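Local structure of DELTA1-pyrroline-2-carboxylate reductase (Thermococcus litoralis DSM 5473, 6T3E) at residues B[67-79]-B[88-100]. The protein catalyses the NAD(P)H-dependent reduction of delta1-pyrroline-2-carboxylate to L-proline, and probably serves L-hydroxyproline metabolism. Numbering follows the deposited sequence.
Sequences EVEKHNGFILYMP and LAVKVVSLYPENT. With PRO (proline), chain E; NAI (1,4-dihydronicotinamide adenine dinucleotide), chain F.
Tyr96 lays its ring flat over the backbone of Gly73. Gly73 CA sits 3.6 Å from the ring centroid, 4° off the normal, in a CH-pi contact. Tyr96 CG stands anti to the carbonyl carbon of Tyr96 (chi1 -77°), which swings the ring across the start of strand 73-82. Tyr96 OH touches Val68 CG2 at 3.5 Å and hydrogen-bonds to the carbonyl of Pro116 of the second subunit. With an alanine here, Gly73 would probably lose the ring over its CA, and the carbonyl of Pro116 of the second subunit its hydroxyl partner.

Beyond the ring, six backbone hydrogen bonds pair Phe74 with Leu95, Leu76 with Val93 and Met78 with Lys91. Side chains of these pairs point to the ligand side. The Met78 and Lys91 side chains run alongside each other, with Met78 SD 3.9 Å from Lys91 CE. A bend at chi3 (87°) carries Lys91 NZ to OXT of the bound proline, 2.7 Å away, to which it donates a hydrogen bond. Asp327 forms a salt bridge to the same NZ, and Thr131 a hydrogen bond. Val93 sends CG1 against Leu76 CB and CG2 to the proline CB, 3.5 Å away. Leu95 CD2 meets NAI O2D at 3.3 Å.

On the other face, Val92 CG1 packs against both Ile75 CD1 and Tyr77 CE1. A G1 beta bulge sets Asn72 and Gly73 opposite Val68, whose O takes N-H groups of His71 and Gly73 from opposite faces of its plane. Strands 73-82 and 87-95 form an antiparallel beta hairpin, one face lining the proline and NADH site of this ornithine cyclodeaminase/mu-crystallin family enzyme, the other meeting the second subunit.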
loop_
_atom_site.group_PDB
_atom_site.type_symbol
_atom_site.label_atom_id
_atom_site.label_comp_id
_atom_site.label_asym_id
_atom_site.label_seq_id
_atom_site.Cartn_x
_atom_site.Cartn_y
_atom_site.Cartn_z
ATOM N N GLU B 67 7.155 5.383 9.223
ATOM C CA GLU B 67 7.142 5.899 10.584
ATOM C C GLU B 67 6.959 7.410 10.527
ATOM O O GLU B 67 7.725 8.111 9.857
ATOM C CB GLU B 67 8.430 5.526 11.315
ATOM C CG GLU B 67 8.683 6.343 12.571
ATOM C CD GLU B 67 9.815 5.792 13.425
ATOM O OE1 GLU B 67 10.749 5.167 12.875
ATOM O OE2 GLU B 67 9.760 5.981 14.651
ATOM N N VAL B 68 5.902 7.905 11.162
ATOM C CA VAL B 68 5.695 9.358 11.282
ATOM C C VAL B 68 6.327 9.765 12.609
ATOM O O VAL B 68 5.673 9.873 13.651
ATOM C CB VAL B 68 4.220 9.743 11.169
ATOM C CG1 VAL B 68 4.077 11.237 10.894
ATOM C CG2 VAL B 68 3.544 8.909 10.081
ATOM N N GLU B 69 7.654 9.971 12.572
ATOM C CA GLU B 69 8.399 10.405 13.754
ATOM C C GLU B 69 7.879 11.723 14.316
ATOM O O GLU B 69 7.894 11.916 15.531
ATOM C CB GLU B 69 9.890 10.541 13.425
ATOM C CG GLU B 69 10.498 9.398 12.588
ATOM C CD GLU B 69 11.701 9.854 11.751
ATOM O OE1 GLU B 69 12.464 10.732 12.228
ATOM O OE2 GLU B 69 11.865 9.354 10.606
ATOM N N LYS B 70 7.420 12.635 13.450
ATOM C CA LYS B 70 7.006 13.976 13.877
ATOM C C LYS B 70 5.773 13.941 14.770
ATOM O O LYS B 70 5.538 14.888 15.528
ATOM C CB LYS B 70 6.725 14.885 12.664
ATOM C CG LYS B 70 7.900 15.077 11.698
ATOM C CD LYS B 70 7.967 13.966 10.622
ATOM C CE LYS B 70 9.409 13.552 10.321
ATOM N NZ LYS B 70 9.500 12.175 9.745
ATOM N N HIS B 71 4.932 12.915 14.645
ATOM C CA HIS B 71 3.682 12.841 15.392
ATOM C C HIS B 71 3.564 11.544 16.186
ATOM O O HIS B 71 2.473 11.202 16.660
ATOM C CB HIS B 71 2.480 13.006 14.450
ATOM C CG HIS B 71 2.509 14.267 13.636
ATOM N ND1 HIS B 71 2.268 15.515 14.178
ATOM C CD2 HIS B 71 2.734 14.470 12.314
ATOM C CE1 HIS B 71 2.355 16.429 13.228
ATOM N NE2 HIS B 71 2.639 15.823 12.088
ATOM N N ASN B 72 4.673 10.827 16.357
ATOM C CA ASN B 72 4.724 9.632 17.192
ATOM C C ASN B 72 3.736 8.563 16.710
ATOM O O ASN B 72 2.867 8.088 17.449
ATOM C CB ASN B 72 4.476 10.016 18.652
ATOM C CG ASN B 72 4.653 8.862 19.580
ATOM O OD1 ASN B 72 5.484 7.991 19.330
ATOM N ND2 ASN B 72 3.889 8.845 20.674
ATOM N N GLY B 73 3.914 8.151 15.455
ATOM C CA GLY B 73 3.009 7.179 14.879
ATOM C C GLY B 73 3.626 6.354 13.769
ATOM O O GLY B 73 4.752 6.589 13.318
ATOM N N PHE B 74 2.875 5.335 13.374
ATOM C CA PHE B 74 3.218 4.488 12.245
ATOM C C PHE B 74 2.001 4.335 11.346
ATOM O O PHE B 74 0.861 4.365 11.819
ATOM C CB PHE B 74 3.691 3.097 12.701
ATOM C CG PHE B 74 4.810 3.125 13.678
ATOM C CD1 PHE B 74 4.561 3.270 15.029
ATOM C CD2 PHE B 74 6.120 2.998 13.250
ATOM C CE1 PHE B 74 5.608 3.293 15.946
ATOM C CE2 PHE B 74 7.166 3.013 14.150
ATOM C CZ PHE B 74 6.911 3.154 15.502
ATOM N N ILE B 75 2.242 4.162 10.048
ATOM C CA ILE B 75 1.190 3.783 9.112
ATOM C C ILE B 75 1.675 2.585 8.304
ATOM O O ILE B 75 2.813 2.572 7.814
ATOM C CB ILE B 75 0.759 4.947 8.200
ATOM C CG1 ILE B 75 -0.326 4.470 7.237
ATOM C CG2 ILE B 75 1.921 5.551 7.466
ATOM C CD1 ILE B 75 -1.319 5.538 6.885
ATOM N N LEU B 76 0.827 1.559 8.208
ATOM C CA LEU B 76 1.208 0.273 7.639
ATOM C C LEU B 76 0.348 -0.033 6.413
ATOM O O LEU B 76 -0.884 0.017 6.479
ATOM C CB LEU B 76 1.088 -0.823 8.710
ATOM C CG LEU B 76 2.110 -0.808 9.868
ATOM C CD1 LEU B 76 1.752 0.168 11.028
ATOM C CD2 LEU B 76 2.362 -2.205 10.418
ATOM N N TYR B 77 0.997 -0.406 5.312
ATOM C CA TYR B 77 0.322 -0.715 4.051
ATOM C C TYR B 77 0.530 -2.197 3.756
ATOM O O TYR B 77 1.659 -2.629 3.486
ATOM C CB TYR B 77 0.849 0.183 2.930
ATOM C CG TYR B 77 0.807 1.646 3.317
ATOM C CD1 TYR B 77 -0.333 2.413 3.090
ATOM C CD2 TYR B 77 1.882 2.246 3.953
ATOM C CE1 TYR B 77 -0.387 3.747 3.470
ATOM C CE2 TYR B 77 1.837 3.580 4.340
ATOM C CZ TYR B 77 0.707 4.322 4.090
ATOM O OH TYR B 77 0.671 5.640 4.471
ATOM N N MET B 78 -0.572 -2.964 3.808
ATOM C CA MET B 78 -0.563 -4.427 3.818
ATOM C C MET B 78 -1.415 -4.961 2.672
ATOM O O MET B 78 -2.587 -5.318 2.869
ATOM C CB MET B 78 -1.068 -4.979 5.156
ATOM C CG MET B 78 -0.386 -4.387 6.392
ATOM S SD MET B 78 -1.109 -4.868 7.978
ATOM C CE MET B 78 -0.897 -6.646 7.975
ATOM N N PRO B 79 -0.858 -5.050 1.472
ATOM C CA PRO B 79 -1.567 -5.677 0.353
ATOM C C PRO B 79 -1.331 -7.179 0.259
ATOM O O PRO B 79 -0.319 -7.715 0.715
ATOM C CB PRO B 79 -0.974 -4.948 -0.863
ATOM C CG PRO B 79 0.428 -4.608 -0.443
ATOM C CD PRO B 79 0.413 -4.424 1.058
ATOM N N LEU B 88 -8.344 -9.918 -3.320
ATOM C CA LEU B 88 -7.287 -8.969 -3.672
ATOM C C LEU B 88 -7.558 -7.700 -2.868
ATOM O O LEU B 88 -8.416 -6.897 -3.251
ATOM C CB LEU B 88 -7.249 -8.691 -5.180
ATOM C CG LEU B 88 -6.211 -7.661 -5.655
ATOM C CD1 LEU B 88 -4.756 -8.020 -5.212
ATOM C CD2 LEU B 88 -6.283 -7.437 -7.157
ATOM N N ALA B 89 -6.858 -7.543 -1.735
ATOM C CA ALA B 89 -7.166 -6.487 -0.780
ATOM C C ALA B 89 -5.906 -5.837 -0.235
ATOM O O ALA B 89 -4.848 -6.467 -0.114
ATOM C CB ALA B 89 -7.987 -7.001 0.402
ATOM N N VAL B 90 -6.062 -4.574 0.153
ATOM C CA VAL B 90 -5.031 -3.821 0.845
ATOM C C VAL B 90 -5.647 -3.133 2.066
ATOM O O VAL B 90 -6.742 -2.567 1.995
ATOM C CB VAL B 90 -4.370 -2.808 -0.115
ATOM C CG1 VAL B 90 -5.415 -1.859 -0.708
ATOM C CG2 VAL B 90 -3.213 -2.060 0.575
ATOM N N LYS B 91 -4.950 -3.201 3.196
ATOM C CA LYS B 91 -5.369 -2.530 4.418
ATOM C C LYS B 91 -4.383 -1.416 4.730
ATOM O O LYS B 91 -3.168 -1.612 4.622
ATOM C CB LYS B 91 -5.451 -3.509 5.594
ATOM C CG LYS B 91 -5.922 -2.892 6.920
ATOM C CD LYS B 91 -6.145 -3.968 7.993
ATOM C CE LYS B 91 -4.854 -4.280 8.756
ATOM N NZ LYS B 91 -5.072 -5.126 9.977
ATOM N N VAL B 92 -4.906 -0.242 5.066
ATOM C CA VAL B 92 -4.109 0.890 5.519
ATOM C C VAL B 92 -4.417 1.055 6.997
ATOM O O VAL B 92 -5.517 1.484 7.355
ATOM C CB VAL B 92 -4.419 2.170 4.741
ATOM C CG1 VAL B 92 -3.486 3.267 5.194
ATOM C CG2 VAL B 92 -4.300 1.925 3.234
ATOM N N VAL B 93 -3.492 0.632 7.857
ATOM C CA VAL B 93 -3.681 0.662 9.301
ATOM C C VAL B 93 -2.573 1.490 9.943
ATOM O O VAL B 93 -1.404 1.418 9.542
ATOM C CB VAL B 93 -3.711 -0.759 9.900
ATOM C CG1 VAL B 93 -2.430 -1.496 9.587
ATOM C CG2 VAL B 93 -3.904 -0.686 11.398
ATOM N N SER B 94 -2.937 2.230 10.986
ATOM C CA SER B 94 -2.025 3.140 11.655
ATOM C C SER B 94 -2.003 2.844 13.145
ATOM O O SER B 94 -2.990 2.375 13.722
ATOM C CB SER B 94 -2.413 4.599 11.425
ATOM O OG SER B 94 -3.710 4.845 11.929
ATOM N N LEU B 95 -0.845 3.102 13.749
ATOM C CA LEU B 95 -0.612 2.904 15.177
ATOM C C LEU B 95 -0.100 4.207 15.777
ATOM O O LEU B 95 1.021 4.627 15.480
ATOM C CB LEU B 95 0.392 1.779 15.398
ATOM C CG LEU B 95 0.870 1.612 16.832
ATOM C CD1 LEU B 95 -0.330 1.373 17.707
ATOM C CD2 LEU B 95 1.861 0.462 16.955
ATOM N N TYR B 96 -0.915 4.859 16.605
ATOM C CA TYR B 96 -0.488 6.057 17.341
ATOM C C TYR B 96 -0.712 5.809 18.823
ATOM O O TYR B 96 -1.822 6.044 19.329
ATOM C CB TYR B 96 -1.249 7.301 16.878
ATOM C CG TYR B 96 -0.759 7.855 15.545
ATOM C CD1 TYR B 96 -0.754 7.060 14.388
ATOM C CD2 TYR B 96 -0.324 9.170 15.436
ATOM C CE1 TYR B 96 -0.313 7.554 13.178
ATOM C CE2 TYR B 96 0.122 9.678 14.225
ATOM C CZ TYR B 96 0.131 8.862 13.097
ATOM O OH TYR B 96 0.566 9.372 11.884
ATOM N N PRO B 97 0.322 5.397 19.567
ATOM C CA PRO B 97 0.117 4.963 20.965
ATOM C C PRO B 97 -0.449 6.031 21.889
ATOM O O PRO B 97 -1.006 5.681 22.939
ATOM C CB PRO B 97 1.524 4.548 21.409
ATOM C CG PRO B 97 2.276 4.306 20.146
ATOM C CD PRO B 97 1.728 5.273 19.151
ATOM N N GLU B 98 -0.305 7.309 21.552
ATOM C CA GLU B 98 -0.863 8.401 22.341
ATOM C C GLU B 98 -2.254 8.822 21.873
ATOM O O GLU B 98 -2.785 9.820 22.369
ATOM C CB GLU B 98 0.070 9.613 22.305
ATOM C CG GLU B 98 1.419 9.375 22.944
ATOM C CD GLU B 98 1.302 9.025 24.421
ATOM O OE1 GLU B 98 0.921 9.917 25.224
ATOM O OE2 GLU B 98 1.579 7.854 24.775
ATOM N N ASN B 99 -2.860 8.080 20.945
ATOM C CA ASN B 99 -4.162 8.481 20.425
ATOM C C ASN B 99 -5.235 8.401 21.500
ATOM O O ASN B 99 -6.171 9.210 21.496
ATOM C CB ASN B 99 -4.551 7.602 19.230
ATOM C CG ASN B 99 -4.440 8.322 17.886
ATOM O OD1 ASN B 99 -3.953 9.451 17.790
ATOM N ND2 ASN B 99 -4.888 7.649 16.834
ATOM N N THR B 100 -5.095 7.470 22.452
ATOM C CA THR B 100 -6.100 7.336 23.499
ATOM C C THR B 100 -6.219 8.606 24.326
ATOM O O THR B 100 -7.278 8.853 24.915
ATOM C CB THR B 100 -5.770 6.141 24.400
ATOM O OG1 THR B 100 -4.591 6.424 25.155
ATOM C CG2 THR B 100 -5.522 4.893 23.569
HETATM N N PRO E . 0.110 -4.066 13.489
HETATM C CA PRO E . -1.347 -4.152 13.355
HETATM C C PRO E . -1.829 -4.836 12.078
HETATM O O PRO E . -1.104 -5.591 11.414
HETATM C CB PRO E . -1.771 -2.684 13.365
HETATM C CG PRO E . -0.770 -2.022 14.261
HETATM C CD PRO E . 0.527 -2.806 14.134
HETATM O OXT PRO E . -2.977 -4.638 11.678
HETATM P PA NAI F . -4.865 -0.039 22.944
HETATM O O1A NAI F . -4.158 1.271 23.177
HETATM O O2A NAI F . -6.344 0.206 22.717
HETATM O O5B NAI F . -4.615 -1.117 24.162
HETATM C C5B NAI F . -3.267 -1.190 24.613
HETATM C C4B NAI F . -3.266 -1.571 26.158
HETATM O O4B NAI F . -2.065 -1.831 26.556
HETATM C C3B NAI F . -3.736 -0.350 26.982
HETATM O O3B NAI F . -4.830 -0.705 27.699
HETATM C C2B NAI F . -2.520 -0.014 27.869
HETATM O O2B NAI F . -2.964 0.596 29.180
HETATM C C1B NAI F . -1.958 -1.178 28.036
HETATM N N9A NAI F . -0.579 -1.073 28.430
HETATM C C8A NAI F . 0.308 -0.312 27.785
HETATM N N7A NAI F . 1.475 -0.444 28.406
HETATM C C5A NAI F . 1.310 -1.290 29.436
HETATM C C6A NAI F . 2.203 -1.751 30.374
HETATM N N6A NAI F . 3.613 -1.494 30.594
HETATM N N1A NAI F . 1.801 -2.599 31.319
HETATM C C2A NAI F . 0.510 -3.011 31.334
HETATM N N3A NAI F . -0.370 -2.558 30.406
HETATM C C4A NAI F . 0.047 -1.684 29.455
HETATM O O3 NAI F . -4.163 -0.694 21.585
HETATM P PN NAI F . -4.576 -2.186 20.968
HETATM O O1N NAI F . -5.443 -1.881 19.763
HETATM O O2N NAI F . -5.272 -3.031 21.997
HETATM O O5D NAI F . -3.224 -2.953 20.499
HETATM C C5D NAI F . -2.546 -3.685 21.452
HETATM C C4D NAI F . -1.185 -4.125 20.849
HETATM O O4D NAI F . -1.345 -4.994 19.869
HETATM C C3D NAI F . -0.477 -2.915 20.225
HETATM O O3D NAI F . 0.872 -2.987 20.515
HETATM C C2D NAI F . -0.664 -3.089 18.710
HETATM O O2D NAI F . 0.456 -2.338 17.990
HETATM C C1D NAI F . -0.602 -4.388 18.570
HETATM N N1N NAI F . -1.335 -4.818 17.368
HETATM C C2N NAI F . -0.810 -5.861 16.507
HETATM C C3N NAI F . -1.768 -6.631 15.554
HETATM C C7N NAI F . -1.340 -8.082 15.203
HETATM O O7N NAI F . -0.378 -8.510 15.724
HETATM N N7N NAI F . -2.128 -8.889 14.244
HETATM C C4N NAI F . -3.244 -6.293 15.512
HETATM C C5N NAI F . -3.564 -4.883 16.026
HETATM C C6N NAI F . -2.603 -4.205 17.019
#